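Local coordinates for protein Ufm1-specific protease (Caenorhabditis elegans, PDB 5EJJ) that is a thiol protease that hydrolyses the peptide bond at the C-terminal glycine of the ubiquitin-like modifier Ufm1, releasing it from target proteins, at residues L50-F64 against N317-P329. Numbering follows the deposited sequence.
Sequences LFAYAEDLTESNRQF and NYRIRLHKLFNLP
The amide of N327 lies against the backbone of F51 and bonds to both of its polar groups. F51 N gives its hydrogen to a lone pair of N327 OD1 in the carbonyl plane (2.6 Å), while N327 ND2 donates almost straight to F51 O (3.0 Å, 174°). F51 belongs to strand 45-53, outermost in its sheet, whose backbone pairs with strand 33-40 through L50 and A52; the side-chain amide thus serves F51 much as a neighbouring strand would. With an alanine in place of N327 both amide bonds go, and the buried F51 N and O would probably lose their partners across this join. Beside this pair, L50 sets its two methyls against the residue that follows helix 312-325, CD1 against F326 CD2 (4.0 Å) and CD2 against F326 O. The apolar packing continues at F64 of helix 59-68, whose CG stands anti to the backbone N (chi1 -177°), which places the ring among L322, L325 and F326. Its CE2 touches L322 CD2 (3.7 Å) and F326 CE1 (3.9 Å), its CD2 meets L325 CD1, and CZ reaches Y318 OH. The helix segments run nearly perpendicular (92°) with axes 12.4 Å apart, and the F64 side chain reaches across between them. L322 and F326 lean in turn on strand 302-306. The outer side is looser and polar: the exposed R321, its chain bent at chi2, extends NH1 to D56 OD1 in a salt bridge of 2.8 Å, meeting the oxygen from above the carboxylate plane, while L325 CD1 lies over one guanidinium face. Away from the catalytic residues, the directional amide bonds to an edge strand probably fix how the MPN and UfSP2-type regions are set against each other, whereas the salt bridge of an exposed arginine is likely to contribute less.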
loop_
_atom_site.group_PDB
_atom_site.type_symbol
_atom_site.label_atom_id
_atom_site.label_comp_id
_atom_site.label_asym_id
_atom_site.label_seq_id
_atom_site.Cartn_x
_atom_site.Cartn_y
_atom_site.Cartn_z
ATOM N N LEU A 50 -2.027 6.379 16.479
ATOM C CA LEU A 50 -1.065 5.312 16.726
ATOM C C LEU A 50 -0.940 4.949 18.204
ATOM O O LEU A 50 -0.551 5.775 19.031
ATOM C CB LEU A 50 0.282 5.649 16.117
ATOM C CG LEU A 50 0.232 5.678 14.590
ATOM C CD1 LEU A 50 1.583 6.128 13.997
ATOM C CD2 LEU A 50 -0.226 4.320 14.020
ATOM N N PHE A 51 -1.293 3.707 18.526
ATOM C CA PHE A 51 -1.240 3.224 19.897
ATOM C C PHE A 51 0.135 2.636 20.223
ATOM O O PHE A 51 0.829 2.101 19.343
ATOM C CB PHE A 51 -2.338 2.183 20.126
ATOM C CG PHE A 51 -3.717 2.735 20.030
ATOM C CD1 PHE A 51 -4.426 2.653 18.849
ATOM C CD2 PHE A 51 -4.307 3.352 21.113
ATOM C CE1 PHE A 51 -5.715 3.172 18.751
ATOM C CE2 PHE A 51 -5.599 3.889 21.023
ATOM C CZ PHE A 51 -6.300 3.800 19.842
ATOM N N ALA A 52 0.519 2.736 21.493
ATOM C CA ALA A 52 1.794 2.203 21.965
ATOM C C ALA A 52 1.771 1.890 23.463
ATOM O O ALA A 52 1.143 2.616 24.253
ATOM C CB ALA A 52 2.910 3.178 21.671
ATOM N N TYR A 53 2.466 0.810 23.842
ATOM C CA TYR A 53 2.718 0.502 25.246
ATOM C C TYR A 53 3.699 1.525 25.822
ATOM O O TYR A 53 4.425 2.179 25.075
ATOM C CB TYR A 53 3.281 -0.905 25.390
ATOM C CG TYR A 53 2.353 -2.008 24.938
ATOM C CD1 TYR A 53 2.401 -2.488 23.644
ATOM C CD2 TYR A 53 1.438 -2.582 25.811
ATOM C CE1 TYR A 53 1.564 -3.514 23.226
ATOM C CE2 TYR A 53 0.592 -3.603 25.402
ATOM C CZ TYR A 53 0.664 -4.069 24.107
ATOM O OH TYR A 53 -0.165 -5.092 23.681
ATOM N N ALA A 54 3.728 1.659 27.143
ATOM C CA ALA A 54 4.437 2.767 27.777
ATOM C C ALA A 54 5.922 2.864 27.443
ATOM O O ALA A 54 6.471 3.972 27.460
ATOM C CB ALA A 54 4.223 2.749 29.273
ATOM N N GLU A 55 6.566 1.729 27.140
ATOM C CA GLU A 55 7.976 1.753 26.719
ATOM C C GLU A 55 8.128 2.705 25.548
ATOM O O GLU A 55 8.998 3.579 25.548
ATOM C CB GLU A 55 8.492 0.389 26.251
ATOM C CG GLU A 55 8.219 -0.759 27.165
ATOM C CD GLU A 55 7.027 -1.569 26.705
ATOM O OE1 GLU A 55 5.909 -1.317 27.225
ATOM O OE2 GLU A 55 7.209 -2.447 25.818
ATOM N N ASP A 56 7.256 2.534 24.558
ATOM C CA ASP A 56 7.402 3.207 23.280
ATOM C C ASP A 56 6.817 4.607 23.239
ATOM O O ASP A 56 6.848 5.248 22.194
ATOM C CB ASP A 56 6.802 2.346 22.177
ATOM C CG ASP A 56 7.272 0.893 22.247
ATOM O OD1 ASP A 56 8.439 0.615 21.858
ATOM O OD2 ASP A 56 6.469 0.033 22.686
ATOM N N LEU A 57 6.303 5.099 24.363
ATOM C CA LEU A 57 5.819 6.482 24.407
ATOM C C LEU A 57 6.943 7.485 24.645
ATOM O O LEU A 57 6.731 8.534 25.263
ATOM C CB LEU A 57 4.720 6.665 25.445
ATOM C CG LEU A 57 3.457 5.884 25.100
ATOM C CD1 LEU A 57 2.482 5.895 26.256
ATOM C CD2 LEU A 57 2.796 6.439 23.851
ATOM N N THR A 58 8.130 7.145 24.134
ATOM C CA THR A 58 9.316 7.992 24.177
ATOM C C THR A 58 9.279 9.072 23.105
ATOM O O THR A 58 8.774 8.851 22.011
ATOM C CB THR A 58 10.576 7.156 23.902
ATOM O OG1 THR A 58 10.436 6.468 22.655
ATOM C CG2 THR A 58 10.794 6.130 24.988
ATOM N N GLU A 59 9.846 10.231 23.418
ATOM C CA GLU A 59 10.081 11.277 22.425
ATOM C C GLU A 59 10.857 10.771 21.214
ATOM O O GLU A 59 10.698 11.287 20.113
ATOM C CB GLU A 59 10.836 12.448 23.045
ATOM C CG GLU A 59 10.095 13.768 22.976
ATOM C CD GLU A 59 10.346 14.516 21.671
ATOM O OE1 GLU A 59 11.518 14.872 21.408
ATOM O OE2 GLU A 59 9.373 14.751 20.914
ATOM N N SER A 60 11.705 9.769 21.422
ATOM C CA SER A 60 12.488 9.189 20.320
ATOM C C SER A 60 11.589 8.528 19.286
ATOM O O SER A 60 11.794 8.697 18.079
ATOM C CB SER A 60 13.509 8.164 20.828
ATOM O OG SER A 60 14.173 8.649 21.984
ATOM N N ASN A 61 10.598 7.776 19.764
ATOM C CA ASN A 61 9.672 7.104 18.864
ATOM C C ASN A 61 8.665 8.067 18.260
ATOM O O ASN A 61 8.216 7.855 17.145
ATOM C CB ASN A 61 8.986 5.897 19.525
ATOM C CG ASN A 61 9.880 4.645 19.532
ATOM O OD1 ASN A 61 10.793 4.524 18.708
ATOM N ND2 ASN A 61 9.623 3.713 20.463
ATOM N N ARG A 62 8.328 9.133 18.974
ATOM C CA ARG A 62 7.396 10.098 18.423
ATOM C C ARG A 62 8.018 10.673 17.169
ATOM O O ARG A 62 7.385 10.752 16.127
ATOM C CB ARG A 62 7.073 11.211 19.418
ATOM C CG ARG A 62 5.843 12.023 19.044
ATOM C CD ARG A 62 5.787 13.416 19.719
ATOM N NE ARG A 62 7.019 14.217 19.575
ATOM C CZ ARG A 62 7.538 14.675 18.423
ATOM N NH1 ARG A 62 6.969 14.427 17.243
ATOM N NH2 ARG A 62 8.661 15.387 18.450
ATOM N N GLN A 63 9.282 11.054 17.272
ATOM C CA GLN A 63 10.006 11.602 16.137
ATOM C C GLN A 63 10.193 10.584 15.027
ATOM O O GLN A 63 10.233 10.949 13.853
ATOM C CB GLN A 63 11.379 12.095 16.565
ATOM C CG GLN A 63 11.370 13.210 17.577
ATOM C CD GLN A 63 12.769 13.550 18.037
ATOM O OE1 GLN A 63 13.760 13.043 17.491
ATOM N NE2 GLN A 63 12.866 14.409 19.046
ATOM N N PHE A 64 10.343 9.311 15.374
ATOM C CA PHE A 64 10.422 8.319 14.308
ATOM C C PHE A 64 9.102 8.220 13.547
ATOM O O PHE A 64 9.093 8.164 12.319
ATOM C CB PHE A 64 10.831 6.941 14.796
ATOM C CG PHE A 64 10.968 5.958 13.680
ATOM C CD1 PHE A 64 12.086 5.992 12.839
ATOM C CD2 PHE A 64 9.959 5.036 13.420
ATOM C CE1 PHE A 64 12.214 5.100 11.790
ATOM C CE2 PHE A 64 10.071 4.138 12.374
ATOM C CZ PHE A 64 11.199 4.166 11.556
ATOM N N ASN A 317 13.043 -8.712 11.992
ATOM C CA ASN A 317 12.762 -8.206 13.335
ATOM C C ASN A 317 12.359 -6.739 13.321
ATOM O O ASN A 317 11.615 -6.269 14.202
ATOM C CB ASN A 317 13.983 -8.382 14.239
ATOM C CG ASN A 317 14.118 -9.786 14.771
ATOM O OD1 ASN A 317 13.451 -10.713 14.299
ATOM N ND2 ASN A 317 14.989 -9.954 15.766
ATOM N N TYR A 318 12.885 -6.031 12.319
ATOM C CA TYR A 318 12.635 -4.614 12.107
ATOM C C TYR A 318 11.236 -4.461 11.537
ATOM O O TYR A 318 10.443 -3.617 11.988
ATOM C CB TYR A 318 13.635 -4.094 11.099
ATOM C CG TYR A 318 13.594 -2.607 10.863
ATOM C CD1 TYR A 318 14.053 -1.712 11.836
ATOM C CD2 TYR A 318 13.131 -2.097 9.654
ATOM C CE1 TYR A 318 14.038 -0.349 11.622
ATOM C CE2 TYR A 318 13.111 -0.737 9.422
ATOM C CZ TYR A 318 13.572 0.137 10.409
ATOM O OH TYR A 318 13.542 1.504 10.173
ATOM N N ARG A 319 10.945 -5.286 10.536
ATOM C CA ARG A 319 9.610 -5.359 9.999
ATOM C C ARG A 319 8.599 -5.598 11.122
ATOM O O ARG A 319 7.582 -4.915 11.210
ATOM C CB ARG A 319 9.533 -6.420 8.915
ATOM C CG ARG A 319 9.474 -5.819 7.539
ATOM C CD ARG A 319 10.242 -6.631 6.529
ATOM N NE ARG A 319 9.793 -8.012 6.506
ATOM C CZ ARG A 319 10.600 -9.069 6.497
ATOM N NH1 ARG A 319 11.925 -8.913 6.508
ATOM N NH2 ARG A 319 10.071 -10.294 6.476
ATOM N N ILE A 320 8.890 -6.534 12.015
ATOM C CA ILE A 320 7.981 -6.786 13.131
ATOM C C ILE A 320 7.874 -5.557 14.034
ATOM O O ILE A 320 6.784 -5.149 14.431
ATOM C CB ILE A 320 8.399 -8.050 13.926
ATOM C CG1 ILE A 320 7.904 -9.291 13.200
ATOM C CG2 ILE A 320 7.837 -8.031 15.344
ATOM C CD1 ILE A 320 8.900 -10.374 13.189
ATOM N N ARG A 321 9.015 -4.959 14.343
ATOM C CA ARG A 321 9.040 -3.780 15.185
ATOM C C ARG A 321 8.182 -2.706 14.548
ATOM O O ARG A 321 7.336 -2.090 15.204
ATOM C CB ARG A 321 10.476 -3.298 15.343
ATOM C CG ARG A 321 10.629 -1.898 15.890
ATOM C CD ARG A 321 10.757 -1.871 17.402
ATOM N NE ARG A 321 11.304 -0.587 17.853
ATOM C CZ ARG A 321 10.864 0.082 18.921
ATOM N NH1 ARG A 321 9.864 -0.413 19.658
ATOM N NH2 ARG A 321 11.420 1.249 19.249
ATOM N N LEU A 322 8.388 -2.514 13.250
ATOM C CA LEU A 322 7.651 -1.508 12.512
ATOM C C LEU A 322 6.145 -1.756 12.532
ATOM O O LEU A 322 5.386 -0.807 12.684
ATOM C CB LEU A 322 8.177 -1.378 11.087
ATOM C CG LEU A 322 9.479 -0.602 10.885
ATOM C CD1 LEU A 322 9.490 -0.048 9.509
ATOM C CD2 LEU A 322 9.624 0.526 11.858
ATOM N N HIS A 323 5.720 -3.015 12.393
ATOM C CA HIS A 323 4.304 -3.383 12.520
ATOM C C HIS A 323 3.700 -2.892 13.846
ATOM O O HIS A 323 2.585 -2.349 13.892
ATOM C CB HIS A 323 4.116 -4.895 12.406
ATOM C CG HIS A 323 3.999 -5.394 10.998
ATOM N ND1 HIS A 323 5.030 -5.312 10.085
ATOM C CD2 HIS A 323 2.974 -5.998 10.349
ATOM C CE1 HIS A 323 4.647 -5.837 8.933
ATOM N NE2 HIS A 323 3.404 -6.262 9.068
ATOM N N LYS A 324 4.440 -3.066 14.930
ATOM C CA LYS A 324 3.966 -2.604 16.230
ATOM C C LYS A 324 3.913 -1.079 16.311
ATOM O O LYS A 324 3.010 -0.508 16.934
ATOM C CB LYS A 324 4.852 -3.172 17.356
ATOM C CG LYS A 324 4.556 -4.621 17.678
ATOM C CD LYS A 324 5.583 -5.230 18.611
ATOM C CE LYS A 324 5.651 -6.753 18.412
ATOM N NZ LYS A 324 6.739 -7.386 19.214
ATOM N N LEU A 325 4.896 -0.421 15.705
ATOM C CA LEU A 325 5.004 1.020 15.822
ATOM C C LEU A 325 3.902 1.705 15.039
ATOM O O LEU A 325 3.303 2.683 15.517
ATOM C CB LEU A 325 6.361 1.494 15.344
ATOM C CG LEU A 325 7.517 1.225 16.298
ATOM C CD1 LEU A 325 8.824 1.653 15.639
ATOM C CD2 LEU A 325 7.294 1.972 17.599
ATOM N N PHE A 326 3.620 1.169 13.851
ATOM C CA PHE A 326 2.605 1.731 12.972
ATOM C C PHE A 326 1.251 1.028 13.057
ATOM O O PHE A 326 0.399 1.206 12.182
ATOM C CB PHE A 326 3.119 1.766 11.542
ATOM C CG PHE A 326 4.238 2.722 11.364
ATOM C CD1 PHE A 326 5.510 2.276 11.050
ATOM C CD2 PHE A 326 4.034 4.077 11.582
ATOM C CE1 PHE A 326 6.538 3.166 10.931
ATOM C CE2 PHE A 326 5.054 4.966 11.461
ATOM C CZ PHE A 326 6.303 4.521 11.142
ATOM N N ASN A 327 1.063 0.257 14.129
ATOM C CA ASN A 327 -0.150 -0.516 14.384
ATOM C C ASN A 327 -0.605 -1.275 13.152
ATOM O O ASN A 327 -1.794 -1.268 12.826
ATOM C CB ASN A 327 -1.288 0.359 14.892
ATOM C CG ASN A 327 -0.976 1.026 16.214
ATOM O OD1 ASN A 327 -1.732 1.876 16.684
ATOM N ND2 ASN A 327 0.142 0.663 16.817
ATOM N N LEU A 328 0.337 -1.895 12.448
ATOM C CA LEU A 328 -0.019 -2.753 11.337
ATOM C C LEU A 328 -0.500 -4.094 11.886
ATOM O O LEU A 328 -0.263 -4.408 13.057
ATOM C CB LEU A 328 1.174 -2.937 10.419
ATOM C CG LEU A 328 1.746 -1.613 9.932
ATOM C CD1 LEU A 328 2.915 -1.840 8.961
ATOM C CD2 LEU A 328 0.653 -0.796 9.298
ATOM N N PRO A 329 -1.202 -4.886 11.057
ATOM C CA PRO A 329 -1.727 -6.167 11.549
ATOM C C PRO A 329 -0.699 -7.282 11.386
ATOM O O PRO A 329 0.074 -7.250 10.424
ATOM C CB PRO A 329 -2.928 -6.411 10.640
ATOM C CG PRO A 329 -2.544 -5.762 9.329
ATOM C CD PRO A 329 -1.619 -4.610 9.667
#